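Aminotransferase (Paracoccus denitrificans, PDB 4GRX) probably transfers amino groups between amine and carbonyl substrates as a class III omega-aminotransferase, using a covalently held pyridoxal phosphate cofactor. Local coordinates at residues N133-H144 with T228-P236; K154-Y162 with S171-S179. One frame throughout, in Å; residues are numbered along the deposited sequence.

Contact 1: residues N133-H144 with T228-P236; sequences NDTMVKMLWFLH and TIAGFFAEP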
loop_
_atom_site.group_PDB
_atom_site.type_symbol
_atom_site.label_atom_id
_atom_site.label_comp_id
_atom_site.label_asym_id
_atom_site.label_seq_id
_atom_site.Cartn_x
_atom_site.Cartn_y
_atom_site.Cartn_z
ATOM N N ASN A 133 2.513 -8.590 2.442
ATOM C CA ASN A 133 2.852 -9.861 1.790
ATOM C C ASN A 133 3.892 -9.675 0.689
ATOM O O ASN A 133 4.856 -10.451 0.596
ATOM C CB ASN A 133 1.595 -10.570 1.265
ATOM C CG ASN A 133 0.817 -11.259 2.373
ATOM O OD1 ASN A 133 1.404 -11.938 3.236
ATOM N ND2 ASN A 133 -0.504 -11.089 2.368
ATOM N N ASP A 134 3.688 -8.646 -0.133
ATOM C CA ASP A 134 4.655 -8.228 -1.118
ATOM C C ASP A 134 6.069 -7.986 -0.509
ATOM O O ASP A 134 7.076 -8.531 -1.008
ATOM C CB ASP A 134 4.143 -6.982 -1.822
ATOM C CG ASP A 134 4.800 -6.779 -3.155
ATOM O OD1 ASP A 134 6.043 -6.604 -3.180
ATOM O OD2 ASP A 134 4.093 -6.821 -4.188
ATOM N N THR A 135 6.124 -7.184 0.561
ATOM C CA THR A 135 7.343 -6.956 1.331
ATOM C C THR A 135 7.950 -8.277 1.817
ATOM O O THR A 135 9.175 -8.464 1.721
ATOM C CB THR A 135 7.077 -6.027 2.538
ATOM O OG1 THR A 135 6.843 -4.684 2.083
ATOM C CG2 THR A 135 8.254 -6.021 3.527
ATOM N N MET A 136 7.096 -9.185 2.322
ATOM C CA MET A 136 7.557 -10.465 2.874
ATOM C C MET A 136 8.270 -11.317 1.836
ATOM O O MET A 136 9.282 -11.951 2.133
ATOM C CB MET A 136 6.422 -11.275 3.500
ATOM C CG MET A 136 6.908 -12.507 4.262
ATOM S SD MET A 136 7.887 -12.043 5.716
ATOM C CE MET A 136 9.419 -12.941 5.421
ATOM N N VAL A 137 7.726 -11.335 0.623
ATOM C CA VAL A 137 8.341 -12.073 -0.458
ATOM C C VAL A 137 9.719 -11.475 -0.760
ATOM O O VAL A 137 10.697 -12.206 -0.846
ATOM C CB VAL A 137 7.444 -12.099 -1.710
ATOM C CG1 VAL A 137 8.124 -12.851 -2.839
ATOM C CG2 VAL A 137 6.125 -12.770 -1.384
ATOM N N LYS A 138 9.795 -10.150 -0.887
ATOM C CA LYS A 138 11.067 -9.474 -1.176
ATOM C C LYS A 138 12.105 -9.764 -0.084
ATOM O O LYS A 138 13.288 -9.987 -0.376
ATOM C CB LYS A 138 10.871 -7.967 -1.324
ATOM C CG LYS A 138 10.244 -7.500 -2.624
ATOM C CD LYS A 138 10.103 -5.978 -2.618
ATOM C CE LYS A 138 11.455 -5.277 -2.775
ATOM N NZ LYS A 138 11.384 -3.798 -2.608
ATOM N N MET A 139 11.645 -9.772 1.165
ATOM C CA MET A 139 12.481 -10.117 2.303
ATOM C C MET A 139 13.037 -11.534 2.126
ATOM O O MET A 139 14.232 -11.759 2.295
ATOM C CB MET A 139 11.663 -10.034 3.579
ATOM C CG MET A 139 12.256 -9.153 4.660
ATOM S SD MET A 139 10.921 -8.653 5.781
ATOM C CE MET A 139 11.450 -7.018 6.282
ATOM N N LEU A 140 12.178 -12.483 1.758
ATOM C CA LEU A 140 12.634 -13.842 1.469
ATOM C C LEU A 140 13.677 -13.873 0.332
ATOM O O LEU A 140 14.747 -14.473 0.494
ATOM C CB LEU A 140 11.449 -14.774 1.200
ATOM C CG LEU A 140 10.474 -14.963 2.376
ATOM C CD1 LEU A 140 9.291 -15.813 1.970
ATOM C CD2 LEU A 140 11.154 -15.581 3.589
ATOM N N TRP A 141 13.405 -13.198 -0.787
ATOM C CA TRP A 141 14.373 -13.148 -1.884
ATOM C C TRP A 141 15.703 -12.586 -1.478
ATOM O O TRP A 141 16.732 -13.183 -1.733
ATOM C CB TRP A 141 13.832 -12.356 -3.054
ATOM C CG TRP A 141 12.650 -12.994 -3.691
ATOM C CD1 TRP A 141 12.261 -14.318 -3.603
ATOM C CD2 TRP A 141 11.660 -12.354 -4.560
ATOM N NE1 TRP A 141 11.121 -14.529 -4.315
ATOM C CE2 TRP A 141 10.720 -13.392 -4.933
ATOM C CE3 TRP A 141 11.470 -11.064 -5.047
ATOM C CZ2 TRP A 141 9.633 -13.136 -5.758
ATOM C CZ3 TRP A 141 10.389 -10.814 -5.889
ATOM C CH2 TRP A 141 9.483 -11.827 -6.227
ATOM N N PHE A 142 15.681 -11.408 -0.863
ATOM C CA PHE A 142 16.857 -10.778 -0.249
ATOM C C PHE A 142 17.618 -11.780 0.624
ATOM O O PHE A 142 18.823 -11.967 0.461
ATOM C CB PHE A 142 16.384 -9.563 0.574
ATOM C CG PHE A 142 17.461 -8.888 1.380
ATOM C CD1 PHE A 142 17.446 -8.960 2.776
ATOM C CD2 PHE A 142 18.465 -8.146 0.759
ATOM C CE1 PHE A 142 18.416 -8.336 3.531
ATOM C CE2 PHE A 142 19.448 -7.529 1.511
ATOM C CZ PHE A 142 19.426 -7.624 2.896
ATOM N N LEU A 143 16.898 -12.446 1.527
ATOM C CA LEU A 143 17.509 -13.311 2.513
ATOM C C LEU A 143 18.218 -14.539 1.907
ATOM O O LEU A 143 19.404 -14.753 2.160
ATOM C CB LEU A 143 16.489 -13.703 3.584
ATOM C CG LEU A 143 17.036 -14.568 4.724
ATOM C CD1 LEU A 143 18.162 -13.869 5.475
ATOM C CD2 LEU A 143 15.922 -14.970 5.665
ATOM N N HIS A 144 17.515 -15.337 1.110
ATOM C CA HIS A 144 18.132 -16.525 0.498
ATOM C C HIS A 144 19.259 -16.184 -0.448
ATOM O O HIS A 144 20.289 -16.884 -0.479
ATOM C CB HIS A 144 17.083 -17.421 -0.165
ATOM C CG HIS A 144 15.929 -17.777 0.746
ATOM N ND1 HIS A 144 16.103 -18.404 1.935
ATOM C CD2 HIS A 144 14.561 -17.557 0.615
ATOM C CE1 HIS A 144 14.913 -18.587 2.525
ATOM N NE2 HIS A 144 13.964 -18.057 1.723
ATOM N N THR A 228 14.944 -24.091 -4.609
ATOM C CA THR A 228 14.258 -23.099 -5.442
ATOM C C THR A 228 13.009 -22.502 -4.775
ATOM O O THR A 228 12.359 -21.618 -5.354
ATOM C CB THR A 228 13.899 -23.646 -6.844
ATOM O OG1 THR A 228 12.850 -24.620 -6.738
ATOM C CG2 THR A 228 15.118 -24.255 -7.531
ATOM N N ILE A 229 12.694 -22.961 -3.554
ATOM C CA ILE A 229 11.477 -22.510 -2.872
ATOM C C ILE A 229 11.787 -21.623 -1.684
ATOM O O ILE A 229 12.454 -22.049 -0.745
ATOM C CB ILE A 229 10.586 -23.685 -2.436
ATOM C CG1 ILE A 229 10.044 -24.405 -3.667
ATOM C CG2 ILE A 229 9.433 -23.186 -1.577
ATOM C CD1 ILE A 229 9.860 -25.891 -3.448
ATOM N N ALA A 230 11.263 -20.401 -1.729
ATOM C CA ALA A 230 11.620 -19.334 -0.795
ATOM C C ALA A 230 10.715 -19.256 0.424
ATOM O O ALA A 230 11.149 -18.783 1.483
ATOM C CB ALA A 230 11.633 -17.994 -1.513
ATOM N N GLY A 231 9.467 -19.703 0.277
ATOM C CA GLY A 231 8.498 -19.593 1.356
ATOM C C GLY A 231 7.165 -20.289 1.131
ATOM O O GLY A 231 6.842 -20.714 0.016
ATOM N N PHE A 232 6.401 -20.395 2.223
ATOM C CA PHE A 232 5.052 -20.959 2.245
ATOM C C PHE A 232 4.196 -20.027 3.084
ATOM O O PHE A 232 4.468 -19.809 4.276
ATOM C CB PHE A 232 5.078 -22.358 2.881
ATOM C CG PHE A 232 3.714 -22.965 3.125
ATOM C CD1 PHE A 232 2.989 -22.665 4.275
ATOM C CD2 PHE A 232 3.167 -23.871 2.219
ATOM C CE1 PHE A 232 1.737 -23.236 4.505
ATOM C CE2 PHE A 232 1.924 -24.443 2.440
ATOM C CZ PHE A 232 1.199 -24.118 3.583
ATOM N N PHE A 233 3.174 -19.452 2.463
ATOM C CA PHE A 233 2.231 -18.605 3.182
ATOM C C PHE A 233 0.915 -19.339 3.356
ATOM O O PHE A 233 0.466 -20.046 2.441
ATOM C CB PHE A 233 1.952 -17.321 2.405
ATOM C CG PHE A 233 3.119 -16.398 2.299
ATOM C CD1 PHE A 233 4.265 -16.765 1.575
ATOM C CD2 PHE A 233 3.060 -15.130 2.869
ATOM C CE1 PHE A 233 5.346 -15.896 1.467
ATOM C CE2 PHE A 233 4.134 -14.261 2.761
ATOM C CZ PHE A 233 5.272 -14.638 2.061
ATOM N N ALA A 234 0.283 -19.136 4.513
ATOM C CA ALA A 234 -1.080 -19.633 4.757
ATOM C C ALA A 234 -1.834 -18.762 5.733
ATOM O O ALA A 234 -1.287 -18.354 6.767
ATOM C CB ALA A 234 -1.050 -21.075 5.264
ATOM N N GLU A 235 -3.089 -18.483 5.404
ATOM C CA GLU A 235 -4.042 -17.989 6.381
ATOM C C GLU A 235 -4.413 -19.171 7.278
ATOM O O GLU A 235 -4.665 -20.279 6.761
ATOM C CB GLU A 235 -5.316 -17.525 5.693
ATOM C CG GLU A 235 -5.154 -16.342 4.766
ATOM C CD GLU A 235 -6.240 -16.304 3.717
ATOM O OE1 GLU A 235 -5.972 -16.808 2.606
ATOM O OE2 GLU A 235 -7.357 -15.802 4.004
ATOM N N PRO A 236 -4.449 -18.967 8.614
ATOM C CA PRO A 236 -4.873 -20.101 9.456
ATOM C C PRO A 236 -6.281 -20.586 9.075
ATOM O O PRO A 236 -6.492 -21.793 8.882
ATOM C CB PRO A 236 -4.818 -19.534 10.883
ATOM C CG PRO A 236 -3.827 -18.417 10.797
ATOM C CD PRO A 236 -3.988 -17.822 9.417
#
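F233 packs against N133 and M136 at one end of this contact, and H144 meets A230 at the other. Here helix 133-144 lies on one face of the central sheet of the large domain. The helix runs nearly antiparallel to strand 229-234, at 149°, with the axes 8.2 Å apart. The closer packing is round F233. M136 puts CB at the ring edge, in plane, and CG 3.5 Å from F233 CZ; CG lies anti to the backbone N (chi1 -171°), and the bent chain then leads away. N133 OD1 lies 3.6 Å from F233 CD2, with the amide plane 77° from the ring plane, while ND2 bonds to H163 O and D268 OD2. L140 CD1 rests near A230 O and 4.0 Å from F233 CE1. The flank at W141 is looser: its CD1 is 4.3 Å from A230 CB, and its NE1 bonds to R153 O instead. No solvent side exists, since every touching residue is buried. At the far end H144 NE2 donates to a lone pair of A230 O at 2.9 Å. A leucine replacing H144 would probably leave that buried carbonyl without this donor. Mostly apolar packing thus holds the helix to the strand, and the only hydrogen bond between the two segments fixes one end.

Contact 2: residues K154-Y162 with S171-S179; sequences KILTRWNAY and SMTGKPYNS. With DAV (delta-amino valeric acid), chain F.
W159 and Y162 meet the chain after helix 167-172 within a beta-alpha-beta unit of the large domain, in which strand 154-158 leads through that helix to strand 188-191. Three hydrogen bonds join the segments. T157 OG1 donates to M172 O at 2.7 Å, with the donor tilted 17° from the carbonyl plane. A type II turn from R158 to A161 then offers two backbone groups. N160 N donates to a lone pair of G174 O, and G174 N donates to A161 O at 2.9 Å. Packing over a ring face comes next. The W159 indole lies over the G174-K175 peptide, with G174 O 3.4 Å above the ring plane and over its centre. W159 CG is anti to the backbone N (chi1 -164°), which folds the ring back over G174 although CB points away. P176 CD lies 3.8 Å from W159 CZ2, on the side nearer solvent. On the buried side I155 CG2 meets M172 CG at 4.2 Å. Finally, Y162 and Y177 line the delta-amino valeric acid pocket. T173 OG1 sits over one face of Y162 and bonds to S169 O. Y177 OH comes in at the edge of the Y162 ring, in its plane, 3.3 Å from Y162 CE1.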
loop_
_atom_site.group_PDB
_atom_site.type_symbol
_atom_site.label_atom_id
_atom_site.label_comp_id
_atom_site.label_asym_id
_atom_site.label_seq_id
_atom_site.Cartn_x
_atom_site.Cartn_y
_atom_site.Cartn_z
ATOM N N LYS A 154 10.817 -19.379 -5.348
ATOM C CA LYS A 154 9.413 -19.826 -5.503
ATOM C C LYS A 154 8.595 -19.608 -4.232
ATOM O O LYS A 154 9.129 -19.674 -3.134
ATOM C CB LYS A 154 9.323 -21.286 -5.970
ATOM C CG LYS A 154 9.848 -21.508 -7.386
ATOM C CD LYS A 154 10.204 -22.960 -7.658
ATOM C CE LYS A 154 10.957 -23.091 -8.982
ATOM N NZ LYS A 154 11.550 -24.442 -9.195
ATOM N N ILE A 155 7.300 -19.329 -4.396
ATOM C CA ILE A 155 6.395 -19.043 -3.278
ATOM C C ILE A 155 5.220 -20.016 -3.309
ATOM O O ILE A 155 4.482 -20.084 -4.307
ATOM C CB ILE A 155 5.882 -17.574 -3.306
ATOM C CG1 ILE A 155 7.027 -16.565 -3.145
ATOM C CG2 ILE A 155 4.813 -17.342 -2.247
ATOM C CD1 ILE A 155 7.775 -16.637 -1.827
ATOM N N LEU A 156 5.045 -20.755 -2.209
ATOM C CA LEU A 156 3.932 -21.707 -2.077
ATOM C C LEU A 156 2.758 -21.103 -1.329
ATOM O O LEU A 156 2.923 -20.588 -0.226
ATOM C CB LEU A 156 4.391 -22.977 -1.359
ATOM C CG LEU A 156 5.732 -23.597 -1.769
ATOM C CD1 LEU A 156 6.066 -24.804 -0.905
ATOM C CD2 LEU A 156 5.721 -24.009 -3.236
ATOM N N THR A 157 1.577 -21.159 -1.952
ATOM C CA THR A 157 0.298 -20.795 -1.304
ATOM C C THR A 157 -0.766 -21.843 -1.618
ATOM O O THR A 157 -0.450 -22.882 -2.203
ATOM C CB THR A 157 -0.189 -19.374 -1.668
ATOM O OG1 THR A 157 -0.236 -19.197 -3.087
ATOM C CG2 THR A 157 0.733 -18.313 -1.070
ATOM N N ARG A 158 -2.017 -21.597 -1.235
ATOM C CA ARG A 158 -3.092 -22.563 -1.530
ATOM C C ARG A 158 -4.155 -21.998 -2.455
ATOM O O ARG A 158 -4.452 -20.805 -2.415
ATOM C CB ARG A 158 -3.802 -23.057 -0.262
ATOM C CG ARG A 158 -3.073 -24.078 0.592
ATOM C CD ARG A 158 -2.176 -23.404 1.608
ATOM N NE ARG A 158 -2.850 -22.326 2.330
ATOM C CZ ARG A 158 -3.588 -22.498 3.428
ATOM N NH1 ARG A 158 -3.779 -23.711 3.935
ATOM N NH2 ARG A 158 -4.142 -21.450 4.023
ATOM N N TRP A 159 -4.753 -22.879 -3.252
ATOM C CA TRP A 159 -5.939 -22.532 -3.983
ATOM C C TRP A 159 -6.959 -21.983 -3.007
ATOM O O TRP A 159 -7.004 -22.394 -1.849
ATOM C CB TRP A 159 -6.464 -23.721 -4.792
ATOM C CG TRP A 159 -7.459 -23.267 -5.835
ATOM C CD1 TRP A 159 -8.818 -23.576 -5.908
ATOM C CD2 TRP A 159 -7.225 -22.323 -6.941
ATOM N NE1 TRP A 159 -9.402 -22.940 -6.966
ATOM C CE2 TRP A 159 -8.512 -22.172 -7.627
ATOM C CE3 TRP A 159 -6.121 -21.629 -7.420
ATOM C CZ2 TRP A 159 -8.666 -21.349 -8.732
ATOM C CZ3 TRP A 159 -6.286 -20.806 -8.538
ATOM C CH2 TRP A 159 -7.528 -20.677 -9.182
ATOM N N ASN A 160 -7.742 -21.001 -3.454
ATOM C CA ASN A 160 -8.657 -20.237 -2.597
ATOM C C ASN A 160 -7.963 -19.296 -1.609
ATOM O O ASN A 160 -8.643 -18.581 -0.877
ATOM C CB ASN A 160 -9.656 -21.144 -1.863
ATOM C CG ASN A 160 -10.602 -21.880 -2.804
ATOM O OD1 ASN A 160 -11.040 -21.345 -3.824
ATOM N ND2 ASN A 160 -10.942 -23.115 -2.447
ATOM N N ALA A 161 -6.632 -19.273 -1.560
ATOM C CA ALA A 161 -5.952 -18.327 -0.664
ATOM C C ALA A 161 -6.209 -16.888 -1.109
ATOM O O ALA A 161 -6.430 -16.607 -2.303
ATOM C CB ALA A 161 -4.462 -18.592 -0.618
ATOM N N TYR A 162 -6.199 -15.965 -0.162
ATOM C CA TYR A 162 -6.219 -14.568 -0.553
ATOM C C TYR A 162 -5.142 -13.827 0.215
ATOM O O TYR A 162 -5.185 -13.753 1.439
ATOM C CB TYR A 162 -7.604 -13.949 -0.334
ATOM C CG TYR A 162 -7.708 -12.514 -0.833
ATOM C CD1 TYR A 162 -8.252 -12.224 -2.095
ATOM C CD2 TYR A 162 -7.249 -11.450 -0.054
ATOM C CE1 TYR A 162 -8.336 -10.922 -2.554
ATOM C CE2 TYR A 162 -7.336 -10.147 -0.505
ATOM C CZ TYR A 162 -7.876 -9.895 -1.749
ATOM O OH TYR A 162 -7.955 -8.607 -2.165
ATOM N N SER A 171 -0.520 -12.924 -7.294
ATOM C CA SER A 171 0.026 -14.200 -7.768
ATOM C C SER A 171 -0.050 -15.205 -6.630
ATOM O O SER A 171 -0.144 -16.419 -6.847
ATOM C CB SER A 171 1.471 -14.044 -8.216
ATOM O OG SER A 171 1.571 -13.164 -9.314
ATOM N N MET A 172 -0.038 -14.671 -5.410
ATOM C CA MET A 172 -0.181 -15.475 -4.216
ATOM C C MET A 172 -1.642 -15.970 -4.001
ATOM O O MET A 172 -1.895 -17.037 -3.425
ATOM C CB MET A 172 0.325 -14.663 -3.038
ATOM C CG MET A 172 1.831 -14.466 -3.047
ATOM S SD MET A 172 2.351 -13.889 -1.424
ATOM C CE MET A 172 2.644 -12.181 -1.819
ATOM N N THR A 173 -2.581 -15.190 -4.521
ATOM C CA THR A 173 -3.999 -15.404 -4.344
ATOM C C THR A 173 -4.497 -16.475 -5.314
ATOM O O THR A 173 -4.291 -16.382 -6.512
ATOM C CB THR A 173 -4.726 -14.046 -4.521
ATOM O OG1 THR A 173 -4.416 -13.212 -3.385
ATOM C CG2 THR A 173 -6.236 -14.211 -4.688
ATOM N N GLY A 174 -5.149 -17.501 -4.799
ATOM C CA GLY A 174 -5.545 -18.603 -5.660
ATOM C C GLY A 174 -6.986 -18.505 -6.104
ATOM O O GLY A 174 -7.835 -19.183 -5.544
ATOM N N LYS A 175 -7.245 -17.691 -7.129
ATOM C CA LYS A 175 -8.602 -17.381 -7.606
ATOM C C LYS A 175 -8.657 -17.262 -9.147
ATOM O O LYS A 175 -7.767 -16.642 -9.746
ATOM C CB LYS A 175 -9.062 -16.032 -7.036
ATOM C CG LYS A 175 -9.249 -15.968 -5.541
ATOM C CD LYS A 175 -10.718 -15.951 -5.196
ATOM C CE LYS A 175 -10.915 -16.283 -3.732
ATOM N NZ LYS A 175 -12.291 -15.923 -3.259
ATOM N N PRO A 176 -9.732 -17.783 -9.789
ATOM C CA PRO A 176 -9.752 -17.707 -11.249
ATOM C C PRO A 176 -9.578 -16.292 -11.809
ATOM O O PRO A 176 -9.014 -16.139 -12.891
ATOM C CB PRO A 176 -11.141 -18.252 -11.616
ATOM C CG PRO A 176 -11.563 -19.062 -10.437
ATOM C CD PRO A 176 -10.987 -18.353 -9.256
ATOM N N TYR A 177 -10.038 -15.273 -11.096
ATOM C CA TYR A 177 -10.123 -13.939 -11.682
ATOM C C TYR A 177 -8.795 -13.235 -11.988
ATOM O O TYR A 177 -8.768 -12.292 -12.793
ATOM C CB TYR A 177 -11.047 -13.016 -10.882
ATOM C CG TYR A 177 -10.597 -12.720 -9.470
ATOM C CD1 TYR A 177 -11.413 -13.046 -8.377
ATOM C CD2 TYR A 177 -9.364 -12.090 -9.216
ATOM C CE1 TYR A 177 -11.015 -12.763 -7.089
ATOM C CE2 TYR A 177 -8.962 -11.807 -7.927
ATOM C CZ TYR A 177 -9.786 -12.146 -6.871
ATOM O OH TYR A 177 -9.380 -11.868 -5.580
ATOM N N ASN A 178 -7.693 -13.690 -11.393
ATOM C CA ASN A 178 -6.398 -13.083 -11.709
ATOM C C ASN A 178 -5.853 -13.354 -13.122
ATOM O O ASN A 178 -4.838 -12.781 -13.541
ATOM C CB ASN A 178 -5.392 -13.366 -10.601
ATOM C CG ASN A 178 -5.631 -12.477 -9.389
ATOM O OD1 ASN A 178 -5.953 -11.286 -9.538
ATOM N ND2 ASN A 178 -5.487 -13.042 -8.184
ATOM N N SER A 179 -6.549 -14.205 -13.873
ATOM C CA SER A 179 -6.177 -14.446 -15.256
ATOM C C SER A 179 -6.430 -13.212 -16.123
ATOM O O SER A 179 -5.831 -13.078 -17.178
ATOM C CB SER A 179 -6.949 -15.630 -15.803
ATOM O OG SER A 179 -8.326 -15.339 -15.752
HETATM O OXT DAV F . -12.592 -11.578 -3.512
HETATM O O DAV F . -14.514 -10.506 -3.978
HETATM C CB DAV F . -12.178 -9.155 -1.731
HETATM C CG DAV F . -11.977 -8.927 -0.237
HETATM C CD DAV F . -10.917 -7.848 -0.045
HETATM N N DAV F . -10.168 -8.059 1.198
HETATM C C DAV F . -13.511 -10.749 -3.254
HETATM C C1 DAV F . -13.446 -10.004 -1.897
#

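Overall arrangement
The two contacts meet in one seven-stranded sheet, their centres about 14 Å apart. Strands 229-234 and 154-158 are parallel neighbours there. K154 N probably bonds to T228 O, and K154 O probably accepts from A230 N, each at 2.7 Å. Side chains of the two contacts also pack together: F233 on T157, and M172 on N133 and V137. Contact 2 reaches the ligand directly, with Y162 OH 3.7 Å from CD of the delta-amino valeric acid. Contact 1 stands farther back: the side chain of N133 is about 10 Å from the bound delta-amino valeric acid. K297, which carries the cofactor, also lines this pocket. Both contacts touch the second subunit.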